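PDB 1E9R: conjugal transfer protein TRWB from Escherichia coli, which probably couples the DNA-processing complex to the transfer channel in bacterial conjugation, as a hexameric ring resembling ring helicases and F1-ATPase. Local coordinates for residues S357-D368 / A383-P394. Sequence-based numbering, arbitrary orientation.
Sequences SLSLGEHEVERD and ALERVRERVVMP
Arg367 and Glu389 lie diagonally across two antiparallel strands, 362-368 and 384-390, and meet through a salt bridge. The arginine is long enough to run along the sheet past Val387, and a bend at chi3 (-66°) brings its guanidinium edge to the carboxylate. Arg367 NH2 lies 2.9 Å from Glu389 OE1, approaching from above the carboxylate plane, while Arg367 NE makes a second salt bridge, 3.6 Å from Glu385 OE2. Between two acids the arginine is likely to stay charged.

Glu389 also grips its directly opposed neighbour: His363 NE2 donates to Glu389 OE2 at 3.0 Å, nearly straight at 173°, in the ring plane and on the anti lone pair. Val365 CG2 covers one face of that imidazole. Without this carboxylate, as with an alanine here, His363 NE2 would probably lose its acceptor and Arg367 one of its two acids.

At the other end of the pair, Arg390, which closes strand 384-390, turns to the last turn of helix 350-360: its NH1 donates to Ser357 OG at 2.7 Å, and the serine hydroxyl in turn donates to Val392 O. Glu362 is placed between two arginines: its OE1, met on the syn side, lies in the guanidinium plane of Arg388 in a salt bridge 3.2 Å from NE, and its OE2 makes a long one to Arg390 NE.

Backbone bonds pair the strands from His363 with Glu389 to Arg367 with Glu385. Strand 16-18 flanks 362-368, completing a three-stranded antiparallel sheet; Ile397 of helix 394-398 packs on Leu360 and Val392, and Arg386 bridges to Glu385 of a neighbouring subunit.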
loop_
_atom_site.group_PDB
_atom_site.type_symbol
_atom_site.label_atom_id
_atom_site.label_comp_id
_atom_site.label_asym_id
_atom_site.label_seq_id
_atom_site.Cartn_x
_atom_site.Cartn_y
_atom_site.Cartn_z
ATOM N N SER B 357 22.340 -1.176 -12.831
ATOM C CA SER B 357 22.677 -2.274 -13.729
ATOM C C SER B 357 21.600 -2.408 -14.803
ATOM O O SER B 357 21.898 -2.464 -16.000
ATOM C CB SER B 357 22.774 -3.580 -12.943
ATOM O OG SER B 357 22.831 -4.697 -13.816
ATOM N N LEU B 358 20.345 -2.460 -14.362
ATOM C CA LEU B 358 19.207 -2.580 -15.267
ATOM C C LEU B 358 19.170 -1.397 -16.233
ATOM O O LEU B 358 18.939 -1.583 -17.422
ATOM C CB LEU B 358 17.901 -2.616 -14.468
ATOM C CG LEU B 358 16.643 -3.321 -15.000
ATOM C CD1 LEU B 358 15.430 -2.457 -14.715
ATOM C CD2 LEU B 358 16.744 -3.599 -16.474
ATOM N N SER B 359 19.393 -0.186 -15.720
ATOM C CA SER B 359 19.385 1.021 -16.551
ATOM C C SER B 359 20.405 0.914 -17.681
ATOM O O SER B 359 20.126 1.316 -18.817
ATOM C CB SER B 359 19.701 2.266 -15.714
ATOM O OG SER B 359 18.688 2.537 -14.755
ATOM N N LEU B 360 21.590 0.392 -17.358
ATOM C CA LEU B 360 22.644 0.211 -18.345
ATOM C C LEU B 360 22.137 -0.787 -19.386
ATOM O O LEU B 360 22.415 -0.651 -20.575
ATOM C CB LEU B 360 23.928 -0.285 -17.663
ATOM C CG LEU B 360 25.021 0.760 -17.358
ATOM C CD1 LEU B 360 24.472 2.151 -17.389
ATOM C CD2 LEU B 360 25.637 0.482 -16.010
ATOM N N GLY B 361 21.386 -1.787 -18.928
ATOM C CA GLY B 361 20.795 -2.752 -19.836
ATOM C C GLY B 361 21.530 -4.033 -20.134
ATOM O O GLY B 361 22.694 -4.195 -19.779
ATOM N N GLU B 362 20.818 -4.946 -20.794
ATOM C CA GLU B 362 21.361 -6.248 -21.193
ATOM C C GLU B 362 21.648 -6.266 -22.690
ATOM O O GLU B 362 21.250 -5.368 -23.436
ATOM C CB GLU B 362 20.357 -7.384 -20.955
ATOM C CG GLU B 362 19.692 -7.459 -19.611
ATOM C CD GLU B 362 18.943 -8.776 -19.437
ATOM O OE1 GLU B 362 18.181 -9.169 -20.358
ATOM O OE2 GLU B 362 19.118 -9.418 -18.374
ATOM N N HIS B 363 22.326 -7.321 -23.120
ATOM C CA HIS B 363 22.607 -7.511 -24.534
ATOM C C HIS B 363 22.367 -8.990 -24.835
ATOM O O HIS B 363 22.417 -9.820 -23.930
ATOM C CB HIS B 363 24.059 -7.084 -24.884
ATOM C CG HIS B 363 25.136 -7.893 -24.218
ATOM N ND1 HIS B 363 26.447 -7.470 -24.167
ATOM C CD2 HIS B 363 25.113 -9.106 -23.615
ATOM C CE1 HIS B 363 27.185 -8.388 -23.565
ATOM N NE2 HIS B 363 26.399 -9.393 -23.221
ATOM N N GLU B 364 22.034 -9.313 -26.078
ATOM C CA GLU B 364 21.863 -10.707 -26.440
ATOM C C GLU B 364 23.118 -10.959 -27.266
ATOM O O GLU B 364 23.485 -10.151 -28.119
ATOM C CB GLU B 364 20.591 -10.933 -27.241
ATOM C CG GLU B 364 20.239 -12.398 -27.312
ATOM C CD GLU B 364 18.801 -12.629 -27.653
ATOM O OE1 GLU B 364 18.355 -12.104 -28.690
ATOM O OE2 GLU B 364 18.116 -13.337 -26.882
ATOM N N VAL B 365 23.764 -12.088 -27.010
ATOM C CA VAL B 365 25.040 -12.400 -27.627
ATOM C C VAL B 365 25.210 -13.892 -27.958
ATOM O O VAL B 365 24.542 -14.734 -27.368
ATOM C CB VAL B 365 26.135 -11.916 -26.621
ATOM C CG1 VAL B 365 27.325 -12.801 -26.652
ATOM C CG2 VAL B 365 26.495 -10.465 -26.893
ATOM N N GLU B 366 26.089 -14.215 -28.912
ATOM C CA GLU B 366 26.371 -15.614 -29.273
ATOM C C GLU B 366 27.805 -15.920 -28.862
ATOM O O GLU B 366 28.718 -15.146 -29.165
ATOM C CB GLU B 366 26.216 -15.857 -30.775
ATOM C CG GLU B 366 24.823 -15.592 -31.294
ATOM C CD GLU B 366 24.642 -15.999 -32.742
ATOM O OE1 GLU B 366 25.546 -15.720 -33.560
ATOM O OE2 GLU B 366 23.585 -16.582 -33.064
ATOM N N ARG B 367 28.001 -17.045 -28.177
ATOM C CA ARG B 367 29.325 -17.445 -27.703
ATOM C C ARG B 367 29.726 -18.879 -28.046
ATOM O O ARG B 367 28.877 -19.758 -28.179
ATOM C CB ARG B 367 29.400 -17.276 -26.189
ATOM C CG ARG B 367 30.340 -16.198 -25.735
ATOM C CD ARG B 367 30.639 -16.373 -24.274
ATOM N NE ARG B 367 29.455 -16.164 -23.452
ATOM C CZ ARG B 367 29.006 -14.972 -23.066
ATOM N NH1 ARG B 367 29.636 -13.857 -23.420
ATOM N NH2 ARG B 367 27.919 -14.899 -22.311
ATOM N N ASP B 368 31.030 -19.108 -28.176
ATOM C CA ASP B 368 31.544 -20.440 -28.469
ATOM C C ASP B 368 31.502 -21.226 -27.178
ATOM O O ASP B 368 32.041 -20.784 -26.167
ATOM C CB ASP B 368 32.987 -20.362 -28.974
ATOM C CG ASP B 368 33.073 -19.982 -30.446
ATOM O OD1 ASP B 368 32.025 -20.015 -31.131
ATOM O OD2 ASP B 368 34.186 -19.661 -30.924
ATOM N N ALA B 383 27.559 -25.447 -32.238
ATOM C CA ALA B 383 28.193 -25.369 -30.890
ATOM C C ALA B 383 28.159 -23.934 -30.358
ATOM O O ALA B 383 28.973 -23.550 -29.505
ATOM C CB ALA B 383 29.636 -25.871 -30.961
ATOM N N LEU B 384 27.220 -23.140 -30.870
ATOM C CA LEU B 384 27.080 -21.754 -30.433
ATOM C C LEU B 384 25.911 -21.602 -29.472
ATOM O O LEU B 384 24.887 -22.271 -29.615
ATOM C CB LEU B 384 26.872 -20.815 -31.630
ATOM C CG LEU B 384 28.096 -20.306 -32.398
ATOM C CD1 LEU B 384 27.642 -19.307 -33.450
ATOM C CD2 LEU B 384 29.079 -19.640 -31.449
ATOM N N GLU B 385 26.071 -20.711 -28.498
ATOM C CA GLU B 385 25.039 -20.459 -27.502
ATOM C C GLU B 385 24.560 -19.010 -27.527
ATOM O O GLU B 385 25.367 -18.087 -27.581
ATOM C CB GLU B 385 25.572 -20.781 -26.107
ATOM C CG GLU B 385 26.760 -19.929 -25.680
ATOM C CD GLU B 385 27.076 -20.072 -24.196
ATOM O OE1 GLU B 385 26.365 -20.835 -23.509
ATOM O OE2 GLU B 385 28.031 -19.421 -23.711
ATOM N N ARG B 386 23.243 -18.822 -27.492
ATOM C CA ARG B 386 22.650 -17.489 -27.485
ATOM C C ARG B 386 22.333 -17.163 -26.032
ATOM O O ARG B 386 21.625 -17.907 -25.363
ATOM C CB ARG B 386 21.384 -17.471 -28.335
ATOM C CG ARG B 386 20.578 -16.202 -28.235
ATOM C CD ARG B 386 19.477 -16.219 -29.276
ATOM N NE ARG B 386 18.877 -17.549 -29.433
ATOM C CZ ARG B 386 18.140 -18.169 -28.511
ATOM N NH1 ARG B 386 17.889 -17.585 -27.340
ATOM N NH2 ARG B 386 17.646 -19.376 -28.761
ATOM N N VAL B 387 22.858 -16.046 -25.545
ATOM C CA VAL B 387 22.674 -15.671 -24.152
ATOM C C VAL B 387 22.324 -14.210 -23.928
ATOM O O VAL B 387 22.844 -13.326 -24.606
ATOM C CB VAL B 387 23.970 -15.992 -23.347
ATOM C CG1 VAL B 387 23.890 -15.435 -21.946
ATOM C CG2 VAL B 387 24.178 -17.490 -23.287
ATOM N N ARG B 388 21.426 -13.973 -22.973
ATOM C CA ARG B 388 21.023 -12.624 -22.573
ATOM C C ARG B 388 21.692 -12.362 -21.222
ATOM O O ARG B 388 21.661 -13.219 -20.336
ATOM C CB ARG B 388 19.517 -12.530 -22.400
ATOM C CG ARG B 388 18.748 -12.181 -23.649
ATOM C CD ARG B 388 17.275 -12.252 -23.320
ATOM N NE ARG B 388 17.058 -11.755 -21.965
ATOM C CZ ARG B 388 16.284 -12.349 -21.064
ATOM N NH1 ARG B 388 15.642 -13.467 -21.380
ATOM N NH2 ARG B 388 16.150 -11.823 -19.851
ATOM N N GLU B 389 22.294 -11.184 -21.069
ATOM C CA GLU B 389 22.985 -10.832 -19.833
ATOM C C GLU B 389 23.186 -9.334 -19.667
ATOM O O GLU B 389 23.117 -8.577 -20.634
ATOM C CB GLU B 389 24.349 -11.535 -19.773
ATOM C CG GLU B 389 25.062 -11.636 -21.114
ATOM C CD GLU B 389 26.450 -12.247 -21.004
ATOM O OE1 GLU B 389 26.609 -13.262 -20.280
ATOM O OE2 GLU B 389 27.381 -11.714 -21.657
ATOM N N ARG B 390 23.434 -8.922 -18.424
ATOM C CA ARG B 390 23.672 -7.521 -18.102
ATOM C C ARG B 390 25.037 -7.134 -18.622
ATOM O O ARG B 390 26.019 -7.832 -18.385
ATOM C CB ARG B 390 23.662 -7.276 -16.584
ATOM C CG ARG B 390 22.312 -7.390 -15.904
ATOM C CD ARG B 390 21.320 -6.349 -16.411
ATOM N NE ARG B 390 19.979 -6.618 -15.901
ATOM C CZ ARG B 390 19.610 -6.459 -14.630
ATOM N NH1 ARG B 390 20.472 -6.016 -13.714
ATOM N NH2 ARG B 390 18.376 -6.776 -14.264
ATOM N N VAL B 391 25.106 -6.027 -19.337
ATOM C CA VAL B 391 26.382 -5.562 -19.833
ATOM C C VAL B 391 27.242 -5.267 -18.595
ATOM O O VAL B 391 28.436 -5.577 -18.553
ATOM C CB VAL B 391 26.182 -4.297 -20.692
ATOM C CG1 VAL B 391 27.520 -3.664 -21.053
ATOM C CG2 VAL B 391 25.412 -4.669 -21.956
ATOM N N VAL B 392 26.608 -4.689 -17.577
ATOM C CA VAL B 392 27.275 -4.356 -16.318
ATOM C C VAL B 392 26.484 -4.983 -15.180
ATOM O O VAL B 392 25.301 -4.687 -15.022
ATOM C CB VAL B 392 27.309 -2.833 -16.076
ATOM C CG1 VAL B 392 28.060 -2.535 -14.787
ATOM C CG2 VAL B 392 27.947 -2.123 -17.260
ATOM N N MET B 393 27.132 -5.846 -14.402
ATOM C CA MET B 393 26.490 -6.520 -13.274
ATOM C C MET B 393 26.319 -5.591 -12.087
ATOM O O MET B 393 27.106 -4.670 -11.892
ATOM C CB MET B 393 27.330 -7.710 -12.815
ATOM C CG MET B 393 26.958 -9.043 -13.412
ATOM S SD MET B 393 28.117 -10.314 -12.864
ATOM C CE MET B 393 27.423 -10.822 -11.276
ATOM N N PRO B 394 25.276 -5.811 -11.274
ATOM C CA PRO B 394 25.085 -4.941 -10.114
ATOM C C PRO B 394 26.350 -4.957 -9.251
ATOM O O PRO B 394 26.760 -3.924 -8.721
ATOM C CB PRO B 394 23.893 -5.576 -9.414
ATOM C CG PRO B 394 23.077 -6.079 -10.574
ATOM C CD PRO B 394 24.130 -6.722 -11.443
HETATM O O HOH W 1 23.908 -3.695 -17.514
HETATM O O HOH W 2 16.921 -8.130 -16.409
HETATM O O HOH W 3 18.676 -16.044 -25.198
#